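Side-chain contacts in extracellular solute-binding protein family 5 (Brucella melitensis, PDB 4ONY), which probably binds peptides in the periplasm and hands them to an ABC transporter for uptake into the cell: residues A[107-111]-A[112-116]; A[148-151]-A[152-156]; A[171-174]-A[175-179]; A[178-181]-A[182-186]. All blocks are in the same frame, centred on the assembly; numbering follows the deposited sequence.

Contact 1. Residues A[107-111]-A[112-116]; sequences AIDPE and RKWVE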
loop_
_atom_site.group_PDB
_atom_site.type_symbol
_atom_site.label_atom_id
_atom_site.label_comp_id
_atom_site.label_asym_id
_atom_site.label_seq_id
_atom_site.Cartn_x
_atom_site.Cartn_y
_atom_site.Cartn_z
ATOM N N ALA A 107 -10.774 -3.564 25.679
ATOM C CA ALA A 107 -10.708 -4.947 26.168
ATOM C C ALA A 107 -11.187 -5.858 25.052
ATOM O O ALA A 107 -11.995 -5.456 24.207
ATOM C CB ALA A 107 -11.565 -5.112 27.414
ATOM N N ILE A 108 -10.637 -7.062 24.985
ATOM C CA ILE A 108 -10.911 -7.933 23.851
ATOM C C ILE A 108 -10.843 -9.412 24.252
ATOM O O ILE A 108 -10.038 -9.792 25.085
ATOM C CB ILE A 108 -9.952 -7.642 22.676
ATOM C CG1 ILE A 108 -10.427 -8.356 21.401
ATOM C CG2 ILE A 108 -8.516 -8.039 23.000
ATOM C CD1 ILE A 108 -9.711 -7.889 20.147
ATOM N N ASP A 109 -11.702 -10.217 23.655
ATOM C CA ASP A 109 -11.715 -11.671 23.806
ATOM C C ASP A 109 -10.432 -12.279 23.232
ATOM O O ASP A 109 -10.056 -11.951 22.114
ATOM C CB ASP A 109 -12.935 -12.188 23.025
ATOM C CG ASP A 109 -13.139 -13.676 23.164
ATOM O OD1 ASP A 109 -13.040 -14.203 24.288
ATOM O OD2 ASP A 109 -13.323 -14.343 22.131
ATOM N N PRO A 110 -9.771 -13.183 23.959
ATOM C CA PRO A 110 -8.619 -13.903 23.346
ATOM C C PRO A 110 -8.942 -14.510 21.983
ATOM O O PRO A 110 -8.136 -14.465 21.090
ATOM C CB PRO A 110 -8.307 -15.018 24.375
ATOM C CG PRO A 110 -8.836 -14.499 25.670
ATOM C CD PRO A 110 -10.030 -13.648 25.339
ATOM N N GLU A 111 -10.144 -15.070 21.838
ATOM C CA GLU A 111 -10.581 -15.648 20.566
ATOM C C GLU A 111 -11.214 -14.618 19.638
ATOM O O GLU A 111 -11.719 -14.974 18.601
ATOM C CB GLU A 111 -11.519 -16.837 20.811
ATOM C CG GLU A 111 -10.805 -18.086 21.366
ATOM C CD GLU A 111 -9.648 -18.559 20.473
ATOM O OE1 GLU A 111 -9.857 -18.879 19.290
ATOM O OE2 GLU A 111 -8.497 -18.589 20.938
ATOM N N ARG A 112 -11.227 -13.343 20.038
ATOM C CA ARG A 112 -11.739 -12.241 19.213
ATOM C C ARG A 112 -13.204 -12.349 18.766
ATOM O O ARG A 112 -13.559 -11.908 17.692
ATOM C CB ARG A 112 -10.819 -11.984 18.038
ATOM C CG ARG A 112 -9.479 -11.453 18.555
ATOM C CD ARG A 112 -8.618 -10.808 17.487
ATOM N NE ARG A 112 -7.364 -10.397 18.063
ATOM C CZ ARG A 112 -6.281 -10.033 17.376
ATOM N NH1 ARG A 112 -6.265 -10.025 16.048
ATOM N NH2 ARG A 112 -5.186 -9.728 18.020
ATOM N N LYS A 113 -14.058 -12.883 19.641
ATOM C CA LYS A 113 -15.500 -12.913 19.401
ATOM C C LYS A 113 -16.200 -11.642 19.868
ATOM O O LYS A 113 -17.361 -11.403 19.499
ATOM C CB LYS A 113 -16.087 -14.128 20.117
ATOM C CG LYS A 113 -15.978 -15.458 19.342
ATOM C CD LYS A 113 -15.449 -16.652 20.167
ATOM C CE LYS A 113 -16.059 -16.831 21.582
ATOM N NZ LYS A 113 -15.020 -16.892 22.683
ATOM N N TRP A 114 -15.525 -10.826 20.667
ATOM C CA TRP A 114 -16.040 -9.486 21.037
ATOM C C TRP A 114 -14.900 -8.534 21.306
ATOM O O TRP A 114 -13.776 -8.982 21.576
ATOM C CB TRP A 114 -16.968 -9.530 22.289
ATOM C CG TRP A 114 -16.322 -10.107 23.504
ATOM C CD1 TRP A 114 -16.397 -11.391 23.928
ATOM C CD2 TRP A 114 -15.475 -9.425 24.443
ATOM N NE1 TRP A 114 -15.660 -11.564 25.069
ATOM C CE2 TRP A 114 -15.087 -10.375 25.417
ATOM C CE3 TRP A 114 -15.000 -8.112 24.553
ATOM C CZ2 TRP A 114 -14.221 -10.065 26.468
ATOM C CZ3 TRP A 114 -14.173 -7.785 25.636
ATOM C CH2 TRP A 114 -13.785 -8.762 26.573
ATOM N N VAL A 115 -15.189 -7.230 21.204
ATOM C CA VAL A 115 -14.250 -6.186 21.589
ATOM C C VAL A 115 -15.043 -5.084 22.265
ATOM O O VAL A 115 -16.169 -4.799 21.879
ATOM C CB VAL A 115 -13.400 -5.664 20.391
ATOM C CG1 VAL A 115 -14.273 -4.996 19.347
ATOM C CG2 VAL A 115 -12.316 -4.681 20.852
ATOM N N GLU A 116 -14.476 -4.485 23.292
ATOM C CA GLU A 116 -15.157 -3.440 24.037
ATOM C C GLU A 116 -14.238 -2.216 24.213
ATOM O O GLU A 116 -13.087 -2.361 24.565
ATOM C CB GLU A 116 -15.650 -3.983 25.388
ATOM C CG GLU A 116 -16.341 -2.931 26.273
ATOM C CD GLU A 116 -17.068 -3.552 27.487
ATOM O OE1 GLU A 116 -17.036 -4.775 27.660
ATOM O OE2 GLU A 116 -17.753 -2.849 28.239
HETATM O O HOH W 1 -7.498 -11.246 20.911
#
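One face of the Trp114 indole lies over the start of the turn. The CB of Asp109 makes a CH-pi contact with the five-membered ring, 3.6 Å from its centroid and 15° off the normal, while Asp109 N lies above the ring's middle and Ile108 C nearer its rim. Glu116 N meets the edge, in plane. Trp114 reaches this position because its chi1 of 58° folds the indole back over the neighbouring strand. Its CZ3 also rests on Ala107 CB at 4.1 Å. Arg170 adds a cation-pi contact.

The chain here is a beta hairpin joining strands 97-108 and 114-119 through a type I turn from Asp109 to Arg112. On the sheet face carrying Ile108 and Val115, Ile108 CG1 packs on Val115 CB at 4.1 Å. Asp109 suits the corner because its OD2 takes two donors: Lys113 N donates to the anti lone pair at 3.0 Å in a nearly straight bond, and Lys113 NZ forms a salt bridge at 3.1 Å from the syn side, tilted out of the carboxylate plane. The bent lysine chain brings the ammonium back to the carboxylate. A water donating to Asp109 O accepts from Arg112 NE at 3.0 Å, whereas the far end of the guanidinium binds Arg179 O and Met21 O. Gripped by an amide and an ammonium, the Asp109 carboxylate would be favoured in its charged form.

Contact 2. Residues A[148-151]-A[152-156]; sequences RPPY and NSRMS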
loop_
_atom_site.group_PDB
_atom_site.type_symbol
_atom_site.label_atom_id
_atom_site.label_comp_id
_atom_site.label_asym_id
_atom_site.label_seq_id
_atom_site.Cartn_x
_atom_site.Cartn_y
_atom_site.Cartn_z
ATOM N N ARG A 148 -21.004 3.748 1.587
ATOM C CA ARG A 148 -20.441 2.926 0.537
ATOM C C ARG A 148 -19.598 1.804 1.128
ATOM O O ARG A 148 -19.111 1.913 2.268
ATOM C CB ARG A 148 -19.579 3.785 -0.416
ATOM C CG ARG A 148 -18.273 4.304 0.173
ATOM C CD ARG A 148 -17.484 5.003 -0.898
ATOM N NE ARG A 148 -16.275 5.707 -0.456
ATOM C CZ ARG A 148 -15.093 5.139 -0.203
ATOM N NH1 ARG A 148 -14.946 3.835 -0.206
ATOM N NH2 ARG A 148 -14.049 5.901 0.071
ATOM N N PRO A 149 -19.376 0.732 0.364
ATOM C CA PRO A 149 -18.322 -0.220 0.726
ATOM C C PRO A 149 -16.999 0.509 0.950
ATOM O O PRO A 149 -16.676 1.394 0.187
ATOM C CB PRO A 149 -18.217 -1.147 -0.526
ATOM C CG PRO A 149 -19.594 -1.074 -1.136
ATOM C CD PRO A 149 -20.012 0.371 -0.929
ATOM N N PRO A 150 -16.212 0.102 1.963
ATOM C CA PRO A 150 -16.446 -1.020 2.847
ATOM C C PRO A 150 -17.224 -0.632 4.083
ATOM O O PRO A 150 -17.578 -1.508 4.882
ATOM C CB PRO A 150 -15.016 -1.434 3.258
ATOM C CG PRO A 150 -14.218 -0.154 3.196
ATOM C CD PRO A 150 -14.861 0.671 2.111
ATOM N N TYR A 151 -17.488 0.660 4.251
ATOM C CA TYR A 151 -18.058 1.157 5.471
ATOM C C TYR A 151 -19.445 0.561 5.765
ATOM O O TYR A 151 -19.835 0.455 6.941
ATOM C CB TYR A 151 -18.128 2.716 5.482
ATOM C CG TYR A 151 -16.833 3.321 5.135
ATOM C CD1 TYR A 151 -15.712 3.106 5.938
ATOM C CD2 TYR A 151 -16.679 4.064 3.986
ATOM C CE1 TYR A 151 -14.462 3.594 5.565
ATOM C CE2 TYR A 151 -15.469 4.590 3.639
ATOM C CZ TYR A 151 -14.359 4.341 4.413
ATOM O OH TYR A 151 -13.130 4.885 4.069
ATOM N N ASN A 152 -20.170 0.136 4.736
ATOM C CA ASN A 152 -21.497 -0.449 4.947
ATOM C C ASN A 152 -21.450 -1.964 5.152
ATOM O O ASN A 152 -22.491 -2.589 5.317
ATOM C CB ASN A 152 -22.455 -0.131 3.802
ATOM C CG ASN A 152 -22.096 -0.855 2.515
ATOM O OD1 ASN A 152 -20.987 -1.375 2.348
ATOM N ND2 ASN A 152 -23.021 -0.861 1.590
ATOM N N SER A 153 -20.266 -2.555 5.148
ATOM C CA SER A 153 -20.198 -4.008 5.251
ATOM C C SER A 153 -19.866 -4.515 6.662
ATOM O O SER A 153 -19.890 -5.689 6.885
ATOM C CB SER A 153 -19.186 -4.551 4.229
ATOM O OG SER A 153 -17.861 -4.255 4.650
ATOM N N ARG A 154 -19.594 -3.635 7.629
ATOM C CA ARG A 154 -19.090 -4.089 8.943
ATOM C C ARG A 154 -20.146 -4.873 9.733
ATOM O O ARG A 154 -19.824 -5.914 10.342
ATOM C CB ARG A 154 -18.628 -2.910 9.788
ATOM C CG ARG A 154 -17.183 -2.461 9.586
ATOM C CD ARG A 154 -16.755 -2.392 8.159
ATOM N NE ARG A 154 -15.641 -1.464 7.926
ATOM C CZ ARG A 154 -14.541 -1.788 7.265
ATOM N NH1 ARG A 154 -14.374 -3.004 6.770
ATOM N NH2 ARG A 154 -13.608 -0.878 7.083
ATOM N N MET A 155 -21.398 -4.394 9.704
ATOM C CA MET A 155 -22.446 -4.982 10.503
ATOM C C MET A 155 -22.829 -6.411 10.096
ATOM O O MET A 155 -23.299 -7.147 10.927
ATOM C CB MET A 155 -23.692 -4.085 10.558
ATOM C CG MET A 155 -23.513 -2.867 11.441
ATOM S SD MET A 155 -23.150 -3.189 13.174
ATOM C CE MET A 155 -24.739 -3.877 13.685
ATOM N N SER A 156 -22.576 -6.821 8.853
ATOM C CA SER A 156 -22.791 -8.230 8.447
ATOM C C SER A 156 -21.947 -9.209 9.260
ATOM O O SER A 156 -22.256 -10.419 9.321
ATOM C CB SER A 156 -22.457 -8.400 6.975
ATOM O OG SER A 156 -21.044 -8.255 6.754
HETATM O O HOH W 2 -21.365 -1.526 8.477
#
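Ser153 grips Pro150 O twice, closing a type I beta turn from Pro150 to Ser153 in the loop between helix 133-146 and strand 158-165. Ser153 N donates to Pro150 O at 2.9 Å from above the carbonyl plane. Ser153 OG donates to a lone pair of Pro150 O at 2.8 Å, in that plane. A small serine fits here, satisfying the carbonyl with both its donors.

The Arg154 guanidinium lays one face over Pro150 O, and its NH1 reaches Pro150 CB at 3.9 Å, the two side chains pointing the same way. Ser188 O, beyond the turn, takes a bond from Arg154 NH2, which helps to orient the guanidinium. Asn152 OD1 lies against the Pro149 ring, 3.3 Å from Pro149 CA, without a hydrogen bond to Pro149 N. Further back, the peptide bond before Pro150 is cis, a geometry to which proline is well suited and one that bends the chain sharply into the turn. Asn152 N reaches across to Arg148 O, and Tyr151 CE2 lies over the face of the Arg148 guanidinium. Water 2 ties the turn to the following 3-10 segment: it donates to Tyr151 O at 2.9 Å and accepts from Met155 N at 3.1 Å.

Contact 3. Residues A[171-174]-A[175-179]; sequences FTFN and EKSDR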
loop_
_atom_site.group_PDB
_atom_site.type_symbol
_atom_site.label_atom_id
_atom_site.label_comp_id
_atom_site.label_asym_id
_atom_site.label_seq_id
_atom_site.Cartn_x
_atom_site.Cartn_y
_atom_site.Cartn_z
ATOM N N PHE A 171 -18.833 -4.638 20.877
ATOM C CA PHE A 171 -19.202 -5.287 19.605
ATOM C C PHE A 171 -19.037 -6.783 19.798
ATOM O O PHE A 171 -17.942 -7.237 20.136
ATOM C CB PHE A 171 -18.230 -4.852 18.488
ATOM C CG PHE A 171 -18.289 -3.388 18.163
ATOM C CD1 PHE A 171 -17.677 -2.452 18.971
ATOM C CD2 PHE A 171 -18.949 -2.945 17.039
ATOM C CE1 PHE A 171 -17.733 -1.096 18.662
ATOM C CE2 PHE A 171 -19.018 -1.603 16.733
ATOM C CZ PHE A 171 -18.420 -0.673 17.551
ATOM N N THR A 172 -20.102 -7.545 19.625
ATOM C CA THR A 172 -20.013 -9.011 19.628
ATOM C C THR A 172 -20.145 -9.526 18.209
ATOM O O THR A 172 -21.094 -9.161 17.511
ATOM C CB THR A 172 -21.123 -9.617 20.498
ATOM O OG1 THR A 172 -21.078 -9.019 21.780
ATOM C CG2 THR A 172 -20.974 -11.157 20.631
ATOM N N PHE A 173 -19.198 -10.353 17.781
ATOM C CA PHE A 173 -19.112 -10.777 16.403
ATOM C C PHE A 173 -19.784 -12.109 16.151
ATOM O O PHE A 173 -19.972 -12.889 17.065
ATOM C CB PHE A 173 -17.640 -10.829 15.956
ATOM C CG PHE A 173 -16.922 -9.528 16.182
ATOM C CD1 PHE A 173 -17.389 -8.369 15.571
ATOM C CD2 PHE A 173 -15.879 -9.443 17.049
ATOM C CE1 PHE A 173 -16.785 -7.155 15.800
ATOM C CE2 PHE A 173 -15.252 -8.231 17.261
ATOM C CZ PHE A 173 -15.702 -7.083 16.632
ATOM N N ASN A 174 -20.141 -12.337 14.895
ATOM C CA ASN A 174 -20.760 -13.584 14.471
ATOM C C ASN A 174 -19.750 -14.421 13.733
ATOM O O ASN A 174 -18.584 -14.049 13.591
ATOM C CB ASN A 174 -22.017 -13.332 13.638
ATOM C CG ASN A 174 -21.735 -12.651 12.303
ATOM O OD1 ASN A 174 -20.724 -12.898 11.646
ATOM N ND2 ASN A 174 -22.658 -11.814 11.879
ATOM N N GLU A 175 -20.196 -15.566 13.267
ATOM C CA GLU A 175 -19.296 -16.553 12.684
ATOM C C GLU A 175 -18.649 -16.110 11.356
ATOM O O GLU A 175 -17.676 -16.712 10.914
ATOM C CB GLU A 175 -20.024 -17.908 12.549
ATOM C CG GLU A 175 -21.080 -17.978 11.449
ATOM C CD GLU A 175 -22.302 -17.061 11.668
ATOM O OE1 GLU A 175 -22.723 -16.841 12.849
ATOM O OE2 GLU A 175 -22.858 -16.575 10.641
ATOM N N LYS A 176 -19.175 -15.083 10.706
ATOM C CA LYS A 176 -18.501 -14.564 9.532
ATOM C C LYS A 176 -17.233 -13.734 9.870
ATOM O O LYS A 176 -16.517 -13.358 8.981
ATOM C CB LYS A 176 -19.435 -13.707 8.709
ATOM C CG LYS A 176 -20.600 -14.468 8.118
ATOM C CD LYS A 176 -21.546 -13.440 7.520
ATOM C CE LYS A 176 -22.281 -13.931 6.283
ATOM N NZ LYS A 176 -23.193 -12.845 5.796
ATOM N N SER A 177 -17.003 -13.408 11.137
ATOM C CA SER A 177 -15.889 -12.570 11.528
ATOM C C SER A 177 -14.579 -13.376 11.475
ATOM O O SER A 177 -14.611 -14.583 11.421
ATOM C CB SER A 177 -16.153 -12.061 12.937
ATOM O OG SER A 177 -15.186 -11.119 13.313
ATOM N N ASP A 178 -13.447 -12.689 11.484
ATOM C CA ASP A 178 -12.144 -13.328 11.579
ATOM C C ASP A 178 -11.267 -12.507 12.543
ATOM O O ASP A 178 -11.699 -11.504 13.092
ATOM C CB ASP A 178 -11.520 -13.488 10.202
ATOM C CG ASP A 178 -11.303 -12.170 9.506
ATOM O OD1 ASP A 178 -11.099 -11.100 10.158
ATOM O OD2 ASP A 178 -11.345 -12.197 8.279
ATOM N N ARG A 179 -10.053 -12.953 12.754
ATOM C CA ARG A 179 -9.207 -12.358 13.746
ATOM C C ARG A 179 -8.778 -10.946 13.396
ATOM O O ARG A 179 -8.555 -10.152 14.305
ATOM C CB ARG A 179 -8.013 -13.263 14.042
ATOM C CG ARG A 179 -8.436 -14.492 14.860
ATOM C CD ARG A 179 -7.242 -15.351 15.230
ATOM N NE ARG A 179 -6.355 -14.612 16.101
ATOM C CZ ARG A 179 -6.549 -14.372 17.399
ATOM N NH1 ARG A 179 -7.585 -14.886 18.085
ATOM N NH2 ARG A 179 -5.654 -13.650 18.039
#
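This is a local contact round a turn: the chain leaves the end of strand 168-173 and bends back on its way to helix 181-187, with Phe173 and Asn174 meeting Lys176 and Ser177. It lies mostly at the surface, although Phe173 itself is buried.

Asn174 directs the bend with two acceptors. Its backbone O takes Ser177 N at 3.0 Å in a bond straight at the hydrogen (163°), the donor standing above the carbonyl plane. Its side-chain OD1 takes Lys176 N at 2.8 Å, a more bent bond with the donor tilted from the amide plane. The amide gets there because CG is flanked by both main-chain branches at CA (chi1 66°), which curls it over the turn. ND2 at the other end binds Ser156 O, so both ends of the amide are held. Asparagine, short and with a donor and an acceptor, is well matched to this double task.

Lys176 CB lies against Asn174 OD1 at 3.3 Å, while the rest of its chain leads away. Ser177 turns its short side chain to the strand: CB touches Phe173 CB at 3.6 Å, and OG lies obliquely near the root of the ring, 3.7 Å from Phe173 CG. The motif is a type I beta turn from Asn174 to Ser177 reinforced by an Asx turn, Asn174 OD1 with Lys176 N, linking strand 168-173 to the loop before helix 181-187.

Contact 4. Residues A[178-181]-A[182-186]; sequences DREF and PMLIA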
loop_
_atom_site.group_PDB
_atom_site.type_symbol
_atom_site.label_atom_id
_atom_site.label_comp_id
_atom_site.label_asym_id
_atom_site.label_seq_id
_atom_site.Cartn_x
_atom_site.Cartn_y
_atom_site.Cartn_z
ATOM N N ASP A 178 -13.447 -12.689 11.484
ATOM C CA ASP A 178 -12.144 -13.328 11.579
ATOM C C ASP A 178 -11.267 -12.507 12.543
ATOM O O ASP A 178 -11.699 -11.504 13.092
ATOM C CB ASP A 178 -11.520 -13.488 10.202
ATOM C CG ASP A 178 -11.303 -12.170 9.506
ATOM O OD1 ASP A 178 -11.099 -11.100 10.158
ATOM O OD2 ASP A 178 -11.345 -12.197 8.279
ATOM N N ARG A 179 -10.053 -12.953 12.754
ATOM C CA ARG A 179 -9.207 -12.358 13.746
ATOM C C ARG A 179 -8.778 -10.946 13.396
ATOM O O ARG A 179 -8.555 -10.152 14.305
ATOM C CB ARG A 179 -8.013 -13.263 14.042
ATOM C CG ARG A 179 -8.436 -14.492 14.860
ATOM C CD ARG A 179 -7.242 -15.351 15.230
ATOM N NE ARG A 179 -6.355 -14.612 16.101
ATOM C CZ ARG A 179 -6.549 -14.372 17.399
ATOM N NH1 ARG A 179 -7.585 -14.886 18.085
ATOM N NH2 ARG A 179 -5.654 -13.650 18.039
ATOM N N GLU A 180 -8.711 -10.609 12.101
ATOM C CA GLU A 180 -8.449 -9.222 11.695
ATOM C C GLU A 180 -9.638 -8.268 11.928
ATOM O O GLU A 180 -9.429 -7.093 12.149
ATOM C CB GLU A 180 -8.080 -9.165 10.207
ATOM C CG GLU A 180 -7.610 -7.797 9.717
ATOM C CD GLU A 180 -7.927 -7.530 8.242
ATOM O OE1 GLU A 180 -8.924 -8.046 7.710
ATOM O OE2 GLU A 180 -7.198 -6.741 7.637
ATOM N N PHE A 181 -10.875 -8.770 11.931
ATOM C CA PHE A 181 -12.041 -7.885 11.942
ATOM C C PHE A 181 -12.098 -6.853 13.078
ATOM O O PHE A 181 -12.424 -5.682 12.846
ATOM C CB PHE A 181 -13.369 -8.662 11.908
ATOM C CG PHE A 181 -14.545 -7.785 11.555
ATOM C CD1 PHE A 181 -14.594 -7.173 10.330
ATOM C CD2 PHE A 181 -15.515 -7.494 12.484
ATOM C CE1 PHE A 181 -15.650 -6.354 9.986
ATOM C CE2 PHE A 181 -16.579 -6.658 12.165
ATOM C CZ PHE A 181 -16.645 -6.093 10.900
ATOM N N PRO A 182 -11.769 -7.245 14.312
ATOM C CA PRO A 182 -11.783 -6.218 15.341
ATOM C C PRO A 182 -10.813 -5.097 15.082
ATOM O O PRO A 182 -11.090 -3.978 15.486
ATOM C CB PRO A 182 -11.392 -6.971 16.618
ATOM C CG PRO A 182 -11.725 -8.389 16.331
ATOM C CD PRO A 182 -11.506 -8.574 14.862
ATOM N N MET A 183 -9.689 -5.380 14.416
ATOM C CA MET A 183 -8.788 -4.323 13.984
ATOM C C MET A 183 -9.492 -3.276 13.104
ATOM O O MET A 183 -9.125 -2.098 13.122
ATOM C CB MET A 183 -7.569 -4.853 13.207
ATOM C CG MET A 183 -6.807 -6.006 13.868
ATOM S SD MET A 183 -6.101 -5.609 15.468
ATOM C CE MET A 183 -4.867 -4.405 14.992
ATOM N N LEU A 184 -10.460 -3.711 12.298
ATOM C CA LEU A 184 -11.110 -2.834 11.325
ATOM C C LEU A 184 -12.152 -1.961 12.031
ATOM O O LEU A 184 -12.348 -0.801 11.679
ATOM C CB LEU A 184 -11.760 -3.664 10.222
ATOM C CG LEU A 184 -10.839 -4.611 9.451
ATOM C CD1 LEU A 184 -11.563 -5.338 8.326
ATOM C CD2 LEU A 184 -9.691 -3.799 8.847
ATOM N N ILE A 185 -12.796 -2.521 13.066
ATOM C CA ILE A 185 -13.708 -1.758 13.907
ATOM C C ILE A 185 -12.915 -0.636 14.622
ATOM O O ILE A 185 -13.326 0.549 14.643
ATOM C CB ILE A 185 -14.425 -2.671 14.941
ATOM C CG1 ILE A 185 -15.301 -3.715 14.264
ATOM C CG2 ILE A 185 -15.257 -1.842 15.902
ATOM C CD1 ILE A 185 -16.482 -3.173 13.478
ATOM N N ALA A 186 -11.757 -1.016 15.158
ATOM C CA ALA A 186 -10.925 -0.102 15.961
ATOM C C ALA A 186 -10.245 0.985 15.137
ATOM O O ALA A 186 -10.222 2.166 15.543
ATOM C CB ALA A 186 -9.890 -0.896 16.768
#
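Phe181 is the centre of this contact, where the chain enters helix 181-187, with Glu180 before it and Leu184 one turn on. The ring of Phe181 has its CG anti to the backbone N (chi1 -165°), which lays it beside the helix. Two methyls approach it obliquely from one side: Ile185 CD1 meets CE2 of Phe181 at 3.7 Å, and Leu184 CD1 meets CD1 of Phe181 at 4.1 Å. An aromatic suits this buried place, since one flat side chain can touch both residues of the next turn as well as Phe173, whose ring plane is nearly perpendicular to its own.

The backbone of Phe181 is used too. Its O accepts from Leu184 N at 2.8 Å, from above the carbonyl plane, and from Ile185 N at 3.2 Å, nearly along the C=O axis. This sharing by i+3 and i+4 donors is consistent with a tighter first turn giving way to alpha-helical bonding.

Leu184 points toward the preceding residues. The extended Glu180 chain crosses it obliquely and sets its carboxylate by both methyls, OE1 being 3.8 Å from Leu184 CD1; Glu180 is itself partly exposed, which suits a charge. Pro182 is tolerated because first-turn N-H groups are not needed for i to i-4 bonds; its CD packs by Asp178 O and Arg179 O. Ahead of this turn, Asp178 OD1 accepts a weak capping bond from Phe181 N at 2.9 Å, beside the backbone bond to Asp178 O, while OD2 binds Asn497. An aspartate cap with a proline in the first turn is common at helix N-termini.

Contacts 1, 3 and 4 form one cluster on the same side of the chain's centre, their own centres 8 to 10 Å apart. Contacts 1 and 3 share a sheet: Phe173 N meets Lys113 O at 2.7 Å, a probable hydrogen bond. Contact 3 runs on into contact 4 through the shared residues Asp178 and Arg179, and Phe173 CE2 packs on Pro182 CG at 3.7 Å. Arg179 NH1 also reaches Pro110 O of contact 1 at 3.1 Å, a probable hydrogen bond. Contact 2 lies 20 Å from contact 1, centre to centre, without touching it, yet it joins contact 4: Arg154 packs on Phe181, Leu184 and Ile185. None of the residues lining the bound ether molecule, such as Tyr256, belongs to these four contacts.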